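Local coordinates for protein 3-dehydroquinate dehydratase (PDB 2YR1) that probably catalyses the cis-dehydration of 3-dehydroquinate to 3-dehydroshikimate, the third step of the chorismate pathway, through a Schiff-base intermediate, at residues D116-L122 with S139-S145; M162-E166 with E198-L203. One frame throughout, in Å; residues are numbered along the deposited sequence.

Interaction 1. Residues D116-L122 with S139-S145; sequences DLVDYEL and SVWLVVS
L117 to E121 pair in parallel with W141 to S145, the two strands 4.7 Å apart at closest approach and turned 29° against each other. Each strand alternately donates and accepts, as parallel pairing requires: D116 O takes the amide of W141, V118 bonds W141 O and V143 N, and Y120 does the same with V143 O and S145 N. The ladder runs on past the strand end, where L122 N meets S145 O at 2.8 Å.

On the face carrying V118, Y120, L142 and V144 the residues are apolar or aromatic: V118, Y120 and L142 pack under helices 99-112 and 127-137, V144 against A170. V118 CG2 presses on V140 CG1 at 3.5 Å, a tight pair between branched side chains, and V144 CG1 lies equally close to L122 CB. Towards the start of the other face, L117 CD1 rests on W141 CB at 3.5 Å.

Further along that face the chemistry turns polar. With CG anti to the backbone N (chi1 179°), D119 swings its carboxylate across to S145 of the neighbouring strand, two residues beyond its partner V143; the S145 hydroxyl OG donates to D119 OD1 at 2.7 Å, on the syn side and 17° out of the carboxylate plane. S145 OG also hydrogen-bonds H147, an arrangement consistent with D119 steadying S145 beside the predicted catalytic histidine. E121 OE1 is held by the amide of S87. The pair closes the right-handed beta-alpha-beta unit through helix 127-137, the repeating element of the TIM barrel, with the predicted active site at the C-terminal ends of its strands.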
ATOM      1  N   ASP A 116      17.614  24.682  -3.626  1.00 34.07           N
ATOM      2  CA  ASP A 116      16.628  25.004  -2.583  1.00 29.08           C
ATOM      3  C   ASP A 116      16.737  24.093  -1.359  1.00 30.82           C
ATOM      4  O   ASP A 116      16.436  24.495  -0.226  1.00 23.53           O
ATOM      5  CB  ASP A 116      15.221  24.888  -3.166  1.00 27.49           C
ATOM      6  CG  ASP A 116      15.058  25.678  -4.454  1.00 28.19           C
ATOM      7  OD1 ASP A 116      15.052  26.928  -4.397  1.00 30.40           O
ATOM      8  OD2 ASP A 116      14.938  25.055  -5.529  1.00 29.91           O
ATOM      9  N   LEU A 117      17.152  22.857  -1.605  1.00 21.10           N
ATOM     10  CA  LEU A 117      17.324  21.881  -0.549  1.00 24.93           C
ATOM     11  C   LEU A 117      18.697  21.263  -0.719  1.00 21.17           C
ATOM     12  O   LEU A 117      19.240  21.205  -1.830  1.00 23.79           O
ATOM     13  CB  LEU A 117      16.307  20.736  -0.653  1.00 21.86           C
ATOM     14  CG  LEU A 117      14.767  20.739  -0.765  1.00 26.12           C
ATOM     15  CD1 LEU A 117      14.118  20.811   0.593  1.00 19.61           C
ATOM     16  CD2 LEU A 117      14.312  21.823  -1.685  1.00 21.43           C
ATOM     17  N   VAL A 118      19.235  20.773   0.386  1.00 22.95           N
ATOM     18  CA  VAL A 118      20.515  20.086   0.395  1.00 23.81           C
ATOM     19  C   VAL A 118      20.358  18.833   1.262  1.00 25.72           C
ATOM     20  O   VAL A 118      19.845  18.914   2.377  1.00 24.86           O
ATOM     21  CB  VAL A 118      21.645  20.961   1.007  1.00 29.16           C
ATOM     22  CG1 VAL A 118      22.870  20.138   1.196  1.00 30.46           C
ATOM     23  CG2 VAL A 118      21.971  22.131   0.099  1.00 30.87           C
ATOM     24  N   ASP A 119      20.787  17.683   0.739  1.00 27.15           N
ATOM     25  CA  ASP A 119      20.730  16.420   1.461  1.00 27.74           C
ATOM     26  C   ASP A 119      22.105  16.147   2.087  1.00 32.28           C
ATOM     27  O   ASP A 119      23.127  16.181   1.402  1.00 30.25           O
ATOM     28  CB  ASP A 119      20.361  15.267   0.510  1.00 31.90           C
ATOM     29  CG  ASP A 119      20.318  13.907   1.216  1.00 33.36           C
ATOM     30  OD1 ASP A 119      21.219  13.628   2.032  1.00 38.09           O
ATOM     31  OD2 ASP A 119      19.396  13.106   0.951  1.00 35.83           O
ATOM     32  N   TYR A 120      22.132  15.889   3.390  1.00 22.74           N
ATOM     33  CA  TYR A 120      23.391  15.601   4.068  1.00 28.48           C
ATOM     34  C   TYR A 120      23.193  14.403   4.988  1.00 26.89           C
ATOM     35  O   TYR A 120      22.132  14.247   5.599  1.00 25.27           O
ATOM     36  CB  TYR A 120      23.859  16.815   4.867  1.00 27.08           C
ATOM     37  CG  TYR A 120      25.350  16.868   5.037  1.00 36.13           C
ATOM     38  CD1 TYR A 120      26.186  16.952   3.925  1.00 33.95           C
ATOM     39  CD2 TYR A 120      25.933  16.855   6.306  1.00 36.07           C
ATOM     40  CE1 TYR A 120      27.557  17.025   4.065  1.00 38.68           C
ATOM     41  CE2 TYR A 120      27.313  16.928   6.457  1.00 42.01           C
ATOM     42  CZ  TYR A 120      28.120  17.014   5.328  1.00 41.11           C
ATOM     43  OH  TYR A 120      29.492  17.090   5.455  1.00 43.52           O
ATOM     44  N   GLU A 121      24.229  13.576   5.095  1.00 20.87           N
ATOM     45  CA  GLU A 121      24.183  12.349   5.882  1.00 26.16           C
ATOM     46  C   GLU A 121      24.229  12.521   7.397  1.00 25.87           C
ATOM     47  O   GLU A 121      25.123  13.192   7.928  1.00 20.12           O
ATOM     48  CB  GLU A 121      25.343  11.434   5.466  1.00 30.51           C
ATOM     49  CG  GLU A 121      25.955  11.776   4.096  1.00 42.71           C
ATOM     50  CD  GLU A 121      25.078  11.364   2.924  1.00 44.37           C
ATOM     51  OE1 GLU A 121      25.356  10.317   2.293  1.00 36.18           O
ATOM     52  OE2 GLU A 121      24.107  12.093   2.637  1.00 49.99           O
ATOM     53  N   LEU A 122      23.285  11.884   8.087  1.00 21.40           N
ATOM     54  CA  LEU A 122      23.250  11.951   9.542  1.00 30.52           C
ATOM     55  C   LEU A 122      24.548  11.365  10.067  1.00 31.32           C
ATOM     56  O   LEU A 122      25.071  11.795  11.090  1.00 33.53           O
ATOM     57  CB  LEU A 122      22.065  11.155  10.112  1.00 30.24           C
ATOM     58  CG  LEU A 122      21.935  11.313  11.639  1.00 35.20           C
ATOM     59  CD1 LEU A 122      20.490  11.265  12.056  1.00 41.63           C
ATOM     60  CD2 LEU A 122      22.733  10.229  12.345  1.00 38.72           C
ATOM     61  N   SER A 139      19.290  30.393   3.140  1.00 42.55           N
ATOM     62  CA  SER A 139      17.868  30.067   3.114  1.00 36.06           C
ATOM     63  C   SER A 139      17.668  28.748   2.362  1.00 26.94           C
ATOM     64  O   SER A 139      16.770  28.613   1.544  1.00 32.15           O
ATOM     65  CB  SER A 139      17.070  31.184   2.431  1.00 38.38           C
ATOM     66  OG  SER A 139      17.319  32.445   3.043  1.00 44.11           O
ATOM     67  N   VAL A 140      18.527  27.783   2.640  1.00 28.34           N
ATOM     68  CA  VAL A 140      18.432  26.473   2.006  1.00 30.78           C
ATOM     69  C   VAL A 140      17.932  25.455   3.028  1.00 23.84           C
ATOM     70  O   VAL A 140      18.415  25.406   4.149  1.00 22.05           O
ATOM     71  CB  VAL A 140      19.802  25.990   1.483  1.00 28.70           C
ATOM     72  CG1 VAL A 140      19.646  24.643   0.819  1.00 34.12           C
ATOM     73  CG2 VAL A 140      20.385  27.005   0.498  1.00 36.52           C
ATOM     74  N   TRP A 141      16.961  24.648   2.630  1.00 24.17           N
ATOM     75  CA  TRP A 141      16.411  23.632   3.515  1.00 24.27           C
ATOM     76  C   TRP A 141      17.385  22.486   3.685  1.00 24.42           C
ATOM     77  O   TRP A 141      18.126  22.147   2.769  1.00 25.15           O
ATOM     78  CB  TRP A 141      15.094  23.115   2.969  1.00 21.25           C
ATOM     79  CG  TRP A 141      14.065  24.191   2.870  1.00 27.16           C
ATOM     80  CD1 TRP A 141      13.727  24.906   1.760  1.00 29.56           C
ATOM     81  CD2 TRP A 141      13.217  24.658   3.924  1.00 27.81           C
ATOM     82  NE1 TRP A 141      12.710  25.780   2.054  1.00 31.01           N
ATOM     83  CE2 TRP A 141      12.379  25.647   3.377  1.00 29.29           C
ATOM     84  CE3 TRP A 141      13.086  24.331   5.281  1.00 31.04           C
ATOM     85  CZ2 TRP A 141      11.413  26.317   4.139  1.00 30.35           C
ATOM     86  CZ3 TRP A 141      12.126  24.996   6.040  1.00 33.35           C
ATOM     87  CH2 TRP A 141      11.300  25.979   5.462  1.00 30.66           C
ATOM     88  N   LEU A 142      17.388  21.895   4.872  1.00 23.10           N
ATOM     89  CA  LEU A 142      18.293  20.805   5.147  1.00 18.72           C
ATOM     90  C   LEU A 142      17.582  19.485   5.361  1.00 22.81           C
ATOM     91  O   LEU A 142      16.747  19.348   6.260  1.00 15.54           O
ATOM     92  CB  LEU A 142      19.156  21.110   6.373  1.00 21.05           C
ATOM     93  CG  LEU A 142      20.157  19.999   6.716  1.00 16.85           C
ATOM     94  CD1 LEU A 142      21.147  19.886   5.578  1.00 16.38           C
ATOM     95  CD2 LEU A 142      20.873  20.299   8.024  1.00 23.66           C
ATOM     96  N   VAL A 143      17.925  18.524   4.510  1.00 16.95           N
ATOM     97  CA  VAL A 143      17.395  17.178   4.596  1.00 16.67           C
ATOM     98  C   VAL A 143      18.516  16.344   5.224  1.00 17.69           C
ATOM     99  O   VAL A 143      19.631  16.319   4.703  1.00 22.00           O
ATOM    100  CB  VAL A 143      17.073  16.604   3.173  1.00 18.49           C
ATOM    101  CG1 VAL A 143      16.627  15.149   3.277  1.00 17.23           C
ATOM    102  CG2 VAL A 143      16.003  17.437   2.503  1.00 17.34           C
ATOM    103  N   VAL A 144      18.260  15.693   6.350  1.00 14.87           N
ATOM    104  CA  VAL A 144      19.278  14.849   6.936  1.00 14.76           C
ATOM    105  C   VAL A 144      18.832  13.422   6.738  1.00 19.18           C
ATOM    106  O   VAL A 144      17.759  13.014   7.210  1.00 22.45           O
ATOM    107  CB  VAL A 144      19.497  15.123   8.406  1.00 20.74           C
ATOM    108  CG1 VAL A 144      20.580  14.160   8.953  1.00 14.91           C
ATOM    109  CG2 VAL A 144      19.950  16.585   8.575  1.00 19.42           C
ATOM    110  N   SER A 145      19.675  12.650   6.060  1.00 19.34           N
ATOM    111  CA  SER A 145      19.323  11.290   5.728  1.00 23.22           C
ATOM    112  C   SER A 145      20.236  10.175   6.183  1.00 26.31           C
ATOM    113  O   SER A 145      21.351  10.392   6.670  1.00 27.65           O
ATOM    114  CB  SER A 145      19.137  11.196   4.213  1.00 21.33           C
ATOM    115  OG  SER A 145      20.319  11.565   3.522  1.00 26.28           O
TER

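Interaction 2. Residues M162-E166 with E198-L203; sequences MRQAE and ELAIPL
E198 meets R163 through its aliphatic part: its CG lies 3.8 Å from R163 CD, and the two chains cross obliquely. Their charged ends are opposite in sign but not in contact. Long, flexible chains suit this outer edge.

L199 is the main apolar residue of the loop against the helix, its branches parted over it. CD1 sits 3.2 Å from M162 O and near M162 CB, while CD2 touches the backbone and CG of R163 and comes within 3.4 Å of E166 OE1. A branched leucine can fill both positions.

At A200 the backbone takes over. Its amide N points at E166 OE2, 2.8 Å away in a bond of 171°, arriving on the syn side but 24° out of the carboxylate plane. E166 spans the distance because its chain is extended, with CG anti to the backbone N (chi1 180°). The other oxygen, OE1, accepts a hydrogen bond from a water 2.7 Å away that also donates to E198 O. Replacing E166 by an alanine would probably leave the A200 amide without its carboxylate mate and deprive the bridging water of one acceptor.

I201 brings CD1 to 4.0 Å from E166 CB, packing on the glutamate's aliphatic stem. Deeper in, L203 offers CG to M162 SD, the two chains crossing at about a right angle between helix 182-198 and strand 172-177.

Between helix 155-167 and the loop entering strand 203-207, in the TIM barrel's outer layer, L199, I201 and L203 thus supply apolar packing inside, and the E166 carboxylate hydrogen-bonds at the more exposed edge.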
ATOM      1  N   MET A 162      15.740   9.009  12.849  1.00 20.92           N
ATOM      2  CA  MET A 162      14.929  10.166  12.533  1.00 16.63           C
ATOM      3  C   MET A 162      14.871  11.149  13.704  1.00 17.74           C
ATOM      4  O   MET A 162      14.833  12.356  13.505  1.00 16.36           O
ATOM      5  CB  MET A 162      13.517   9.727  12.115  1.00 17.47           C
ATOM      6  CG  MET A 162      13.473   9.145  10.703  1.00 20.83           C
ATOM      7  SD  MET A 162      11.862   8.578  10.145  1.00 22.50           S
ATOM      8  CE  MET A 162      11.731   6.957  10.971  1.00 12.14           C
ATOM      9  N   ARG A 163      14.855  10.637  14.926  1.00 21.17           N
ATOM     10  CA  ARG A 163      14.817  11.535  16.069  1.00 23.98           C
ATOM     11  C   ARG A 163      16.103  12.353  16.101  1.00 24.21           C
ATOM     12  O   ARG A 163      16.070  13.550  16.347  1.00 24.06           O
ATOM     13  CB  ARG A 163      14.661  10.750  17.376  1.00 22.31           C
ATOM     14  CG  ARG A 163      13.291  10.115  17.551  1.00 27.13           C
ATOM     15  CD  ARG A 163      12.862  10.156  19.007  1.00 39.67           C
ATOM     16  NE  ARG A 163      13.625   9.223  19.824  1.00 45.22           N
ATOM     17  CZ  ARG A 163      13.999   9.461  21.080  1.00 43.50           C
ATOM     18  NH1 ARG A 163      13.681  10.609  21.663  1.00 47.15           N
ATOM     19  NH2 ARG A 163      14.689   8.549  21.753  1.00 36.36           N
ATOM     20  N   GLN A 164      17.228  11.697  15.824  1.00 19.65           N
ATOM     21  CA  GLN A 164      18.536  12.346  15.837  1.00 21.88           C
ATOM     22  C   GLN A 164      18.661  13.379  14.713  1.00 22.72           C
ATOM     23  O   GLN A 164      19.232  14.458  14.903  1.00 23.58           O
ATOM     24  CB  GLN A 164      19.635  11.287  15.710  1.00 25.04           C
ATOM     25  CG  GLN A 164      20.986  11.711  16.261  1.00 39.32           C
ATOM     26  CD  GLN A 164      21.047  11.593  17.771  1.00 38.35           C
ATOM     27  OE1 GLN A 164      20.348  12.306  18.493  1.00 46.16           O
ATOM     28  NE2 GLN A 164      21.877  10.678  18.256  1.00 40.08           N
ATOM     29  N   ALA A 165      18.136  13.042  13.538  1.00 17.29           N
ATOM     30  CA  ALA A 165      18.190  13.956  12.411  1.00 18.14           C
ATOM     31  C   ALA A 165      17.537  15.273  12.841  1.00 21.95           C
ATOM     32  O   ALA A 165      18.076  16.352  12.600  1.00 20.54           O
ATOM     33  CB  ALA A 165      17.460  13.359  11.218  1.00 15.31           C
ATOM     34  N   GLU A 166      16.378  15.175  13.490  1.00 19.30           N
ATOM     35  CA  GLU A 166      15.688  16.361  13.959  1.00 22.30           C
ATOM     36  C   GLU A 166      16.543  17.024  15.038  1.00 22.45           C
ATOM     37  O   GLU A 166      16.647  18.236  15.070  1.00 21.82           O
ATOM     38  CB  GLU A 166      14.301  16.011  14.523  1.00 16.51           C
ATOM     39  CG  GLU A 166      13.536  17.237  15.036  1.00 20.83           C
ATOM     40  CD  GLU A 166      12.217  16.859  15.693  1.00 24.00           C
ATOM     41  OE1 GLU A 166      12.221  15.962  16.556  1.00 28.31           O
ATOM     42  OE2 GLU A 166      11.183  17.451  15.340  1.00 28.33           O
ATOM     43  N   GLU A 198       6.115  11.523  16.619  1.00 30.05           N
ATOM     44  CA  GLU A 198       7.160  12.022  17.519  1.00 33.23           C
ATOM     45  C   GLU A 198       7.877  13.296  17.057  1.00 35.34           C
ATOM     46  O   GLU A 198       8.212  14.147  17.887  1.00 32.56           O
ATOM     47  CB  GLU A 198       8.197  10.921  17.770  1.00 30.56           C
ATOM     48  CG  GLU A 198       9.261  11.265  18.804  1.00 35.70           C
ATOM     49  CD  GLU A 198       8.750  11.215  20.242  1.00 38.63           C
ATOM     50  OE1 GLU A 198       8.493  10.110  20.762  1.00 36.13           O
ATOM     51  OE2 GLU A 198       8.605  12.290  20.856  1.00 44.17           O
ATOM     52  N   LEU A 199       8.106  13.438  15.748  1.00 29.07           N
ATOM     53  CA  LEU A 199       8.802  14.611  15.212  1.00 23.82           C
ATOM     54  C   LEU A 199       7.908  15.768  14.779  1.00 26.20           C
ATOM     55  O   LEU A 199       6.743  15.583  14.436  1.00 26.23           O
ATOM     56  CB  LEU A 199       9.690  14.217  14.023  1.00 24.54           C
ATOM     57  CG  LEU A 199      10.602  13.000  14.184  1.00 26.93           C
ATOM     58  CD1 LEU A 199      11.732  13.093  13.181  1.00 31.39           C
ATOM     59  CD2 LEU A 199      11.142  12.922  15.586  1.00 34.23           C
ATOM     60  N   ALA A 200       8.466  16.975  14.783  1.00 23.17           N
ATOM     61  CA  ALA A 200       7.695  18.144  14.381  1.00 22.21           C
ATOM     62  C   ALA A 200       7.944  18.486  12.915  1.00 22.60           C
ATOM     63  O   ALA A 200       7.229  19.310  12.341  1.00 31.23           O
ATOM     64  CB  ALA A 200       8.055  19.350  15.278  1.00 20.01           C
ATOM     65  N   ILE A 201       8.938  17.841  12.302  1.00 19.51           N
ATOM     66  CA  ILE A 201       9.297  18.123  10.905  1.00 19.98           C
ATOM     67  C   ILE A 201       8.857  16.999   9.945  1.00 16.18           C
ATOM     68  O   ILE A 201       8.541  15.896  10.385  1.00 18.08           O
ATOM     69  CB  ILE A 201      10.823  18.300  10.763  1.00 18.37           C
ATOM     70  CG1 ILE A 201      11.520  16.985  11.126  1.00 17.29           C
ATOM     71  CG2 ILE A 201      11.318  19.430  11.675  1.00 22.12           C
ATOM     72  CD1 ILE A 201      13.051  16.978  10.882  1.00 18.82           C
ATOM     73  N   PRO A 202       8.810  17.287   8.633  1.00 14.35           N
ATOM     74  CA  PRO A 202       8.412  16.292   7.620  1.00 16.54           C
ATOM     75  C   PRO A 202       9.392  15.120   7.589  1.00 18.90           C
ATOM     76  O   PRO A 202      10.559  15.263   7.952  1.00 19.01           O
ATOM     77  CB  PRO A 202       8.439  17.092   6.309  1.00 17.01           C
ATOM     78  CG  PRO A 202       8.039  18.491   6.782  1.00 21.30           C
ATOM     79  CD  PRO A 202       8.881  18.642   8.034  1.00 14.15           C
ATOM     80  N   LEU A 203       8.908  13.973   7.126  1.00 16.06           N
ATOM     81  CA  LEU A 203       9.684  12.745   7.039  1.00 13.14           C
ATOM     82  C   LEU A 203       9.663  12.203   5.605  1.00 14.03           C
ATOM     83  O   LEU A 203       8.668  12.350   4.889  1.00 13.88           O
ATOM     84  CB  LEU A 203       9.039  11.693   7.943  1.00 23.67           C
ATOM     85  CG  LEU A 203       9.478  11.387   9.370  1.00 25.06           C
ATOM     86  CD1 LEU A 203      10.121  12.584  10.025  1.00 23.42           C
ATOM     87  CD2 LEU A 203       8.270  10.884  10.136  1.00 26.13           C
TER
HETATM   88  O   HOH W   1      10.010  16.583  18.018  1.00 39.27           O

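Interaction 1 belongs to the buried barrel wall, interaction 2 to the partly buried layer outside it, their centres about 13 Å apart. The first joins neighbouring strands mainly by a regular backbone ladder, with a polar cluster near the predicted catalytic residues; the second joins a helix to a loop with side-chain packing, one carboxylate-to-amide bond and a water. They follow in series along the chain, since strand 141-148 leads into helix 155-167, and they touch directly: L122 CD1 reaches A165 N at 3.3 Å, and V144 CB packs on A165 CB. A165, with its small side chain, is consistent with the close approach of helix and strands here.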